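Local atomic coordinates of indole-3-pyruvate decarboxylase (Azospirillum brasilense, PDB entry 2NXW), a protein that decarboxylates indole-3-pyruvate to indole-3-acetaldehyde with thiamine diphosphate and a metal ion, a step of auxin biosynthesis. Residues 112-117 with 177-182. Residues are numbered along the deposited sequence; the frame is centred on the assembly and turned at random.
Sequences PVVVIS and RPVYLE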
loop_
_atom_site.group_PDB
_atom_site.type_symbol
_atom_site.label_atom_id
_atom_site.label_comp_id
_atom_site.label_asym_id
_atom_site.label_seq_id
_atom_site.Cartn_x
_atom_site.Cartn_y
_atom_site.Cartn_z
ATOM N N PRO A 112 -15.127 -3.871 -22.641
ATOM C CA PRO A 112 -13.792 -3.742 -23.227
ATOM C C PRO A 112 -13.511 -2.517 -24.073
ATOM O O PRO A 112 -13.594 -2.559 -25.309
ATOM C CB PRO A 112 -13.648 -5.040 -24.014
ATOM C CG PRO A 112 -15.008 -5.216 -24.572
ATOM C CD PRO A 112 -15.925 -4.870 -23.378
ATOM N N VAL A 113 -13.177 -1.425 -23.399
ATOM C CA VAL A 113 -12.833 -0.195 -24.084
ATOM C C VAL A 113 -11.332 -0.195 -24.310
ATOM O O VAL A 113 -10.553 -0.360 -23.368
ATOM C CB VAL A 113 -13.207 1.063 -23.252
ATOM C CG1 VAL A 113 -12.632 2.313 -23.909
ATOM C CG2 VAL A 113 -14.731 1.176 -23.137
ATOM N N VAL A 114 -10.935 -0.046 -25.567
ATOM C CA VAL A 114 -9.522 0.015 -25.914
ATOM C C VAL A 114 -9.123 1.486 -25.895
ATOM O O VAL A 114 -9.566 2.276 -26.734
ATOM C CB VAL A 114 -9.263 -0.568 -27.326
ATOM C CG1 VAL A 114 -7.785 -0.440 -27.681
ATOM C CG2 VAL A 114 -9.702 -2.030 -27.375
ATOM N N VAL A 115 -8.313 1.859 -24.913
ATOM C CA VAL A 115 -7.844 3.229 -24.789
ATOM C C VAL A 115 -6.548 3.353 -25.576
ATOM O O VAL A 115 -5.618 2.572 -25.360
ATOM C CB VAL A 115 -7.555 3.572 -23.317
ATOM C CG1 VAL A 115 -6.975 4.993 -23.198
ATOM C CG2 VAL A 115 -8.839 3.439 -22.507
ATOM N N ILE A 116 -6.500 4.316 -26.490
ATOM C CA ILE A 116 -5.308 4.545 -27.303
ATOM C C ILE A 116 -4.861 5.971 -27.040
ATOM O O ILE A 116 -5.564 6.920 -27.386
ATOM C CB ILE A 116 -5.605 4.413 -28.815
ATOM C CG1 ILE A 116 -6.249 3.061 -29.105
ATOM C CG2 ILE A 116 -4.296 4.561 -29.618
ATOM C CD1 ILE A 116 -6.693 2.906 -30.548
ATOM N N SER A 117 -3.701 6.133 -26.413
ATOM C CA SER A 117 -3.194 7.470 -26.136
ATOM C C SER A 117 -1.962 7.807 -26.943
ATOM O O SER A 117 -1.075 6.971 -27.116
ATOM C CB SER A 117 -2.821 7.630 -24.655
ATOM O OG SER A 117 -2.308 8.933 -24.394
ATOM N N ARG A 177 -12.673 -6.444 -20.325
ATOM C CA ARG A 177 -12.301 -5.272 -19.532
ATOM C C ARG A 177 -11.474 -4.356 -20.424
ATOM O O ARG A 177 -10.903 -4.789 -21.421
ATOM C CB ARG A 177 -11.424 -5.661 -18.351
ATOM C CG ARG A 177 -11.939 -6.771 -17.467
ATOM C CD ARG A 177 -12.565 -6.219 -16.213
ATOM N NE ARG A 177 -12.719 -7.252 -15.192
ATOM C CZ ARG A 177 -13.524 -7.138 -14.144
ATOM N NH1 ARG A 177 -14.246 -6.036 -13.985
ATOM N NH2 ARG A 177 -13.623 -8.123 -13.261
ATOM N N PRO A 178 -11.375 -3.077 -20.065
ATOM C CA PRO A 178 -10.603 -2.114 -20.854
ATOM C C PRO A 178 -9.114 -2.433 -20.867
ATOM O O PRO A 178 -8.600 -3.077 -19.945
ATOM C CB PRO A 178 -10.857 -0.783 -20.140
ATOM C CG PRO A 178 -12.129 -0.985 -19.437
ATOM C CD PRO A 178 -12.086 -2.409 -18.964
ATOM N N VAL A 179 -8.439 -1.958 -21.909
ATOM C CA VAL A 179 -6.995 -2.125 -22.054
ATOM C C VAL A 179 -6.413 -0.781 -22.479
ATOM O O VAL A 179 -7.140 0.115 -22.939
ATOM C CB VAL A 179 -6.630 -3.217 -23.085
ATOM C CG1 VAL A 179 -7.019 -4.582 -22.544
ATOM C CG2 VAL A 179 -7.320 -2.940 -24.425
ATOM N N TYR A 180 -5.097 -0.647 -22.339
ATOM C CA TYR A 180 -4.401 0.594 -22.633
ATOM C C TYR A 180 -3.240 0.447 -23.619
ATOM O O TYR A 180 -2.360 -0.390 -23.427
ATOM C CB TYR A 180 -3.872 1.162 -21.307
ATOM C CG TYR A 180 -3.083 2.444 -21.429
ATOM C CD1 TYR A 180 -3.705 3.630 -21.790
ATOM C CD2 TYR A 180 -1.705 2.471 -21.163
ATOM C CE1 TYR A 180 -2.995 4.815 -21.885
ATOM C CE2 TYR A 180 -0.984 3.653 -21.256
ATOM C CZ TYR A 180 -1.632 4.822 -21.620
ATOM O OH TYR A 180 -0.910 5.988 -21.738
ATOM N N LEU A 181 -3.250 1.266 -24.668
ATOM C CA LEU A 181 -2.185 1.260 -25.666
ATOM C C LEU A 181 -1.647 2.676 -25.770
ATOM O O LEU A 181 -2.401 3.616 -26.010
ATOM C CB LEU A 181 -2.711 0.808 -27.035
ATOM C CG LEU A 181 -3.136 -0.661 -27.115
ATOM C CD1 LEU A 181 -3.783 -0.951 -28.472
ATOM C CD2 LEU A 181 -1.908 -1.559 -26.904
ATOM N N GLU A 182 -0.338 2.822 -25.587
ATOM C CA GLU A 182 0.326 4.116 -25.641
ATOM C C GLU A 182 1.196 4.100 -26.899
ATOM O O GLU A 182 2.020 3.202 -27.073
ATOM C CB GLU A 182 1.167 4.266 -24.366
ATOM C CG GLU A 182 1.790 5.611 -24.114
ATOM C CD GLU A 182 2.435 5.660 -22.743
ATOM O OE1 GLU A 182 1.703 5.784 -21.734
ATOM O OE2 GLU A 182 3.677 5.555 -22.670
#
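Val-115 and Tyr-180 pair across neighbouring parallel strands, 113-117 and 179-182, their side chains crossing at a slant. Four backbone hydrogen bonds join the strands: Val-179 N gives to Val-113 O, Val-115 N to Val-179 O, Leu-181 N to Val-115 O at 2.8 Å, and Ser-117 N to Leu-181 O.

From CB, the Tyr-180 side chain runs with CG anti to the backbone N (chi1 178°), which sends the ring forward along its own strand toward Glu-182, one edge facing strand 113-117. CD1 meets Val-115 CG1 at 3.8 Å, the methyl lying near the ring plane. CE1 reaches Ser-117 CB at 4.0 Å; small Ser-117 lets the ring pass, its OG held by Gln-141. OH donates to the anti lone pair of Glu-182 OE1 at 2.6 Å. The same hydroxyl also bonds Gln-141, and Phe-145 stacks on the ring. Tyrosine thus combines a flat apolar flank with a polar tip; a phenylalanine here would probably leave Glu-182 OE1 and Gln-141 without their shared hydroxyl partner.

On the face of Val-114, Ile-116, Val-179 and Leu-181, beta-branched valines suit extended strands and offer compact methyls to helix 161-175: Val-114 and Val-179 lie alongside, CG2 to CG2 3.9 Å. Longer Leu-181 reaches Val-114 CG1 with CD1. Helix 23-33 also covers this layer, while helix 100-108 packs on Val-115, giving the three-layer alpha/beta sandwich of the N-terminal, pyrimidine-binding domain of pyruvate decarboxylase-like enzymes, with these strands central in its parallel sheet.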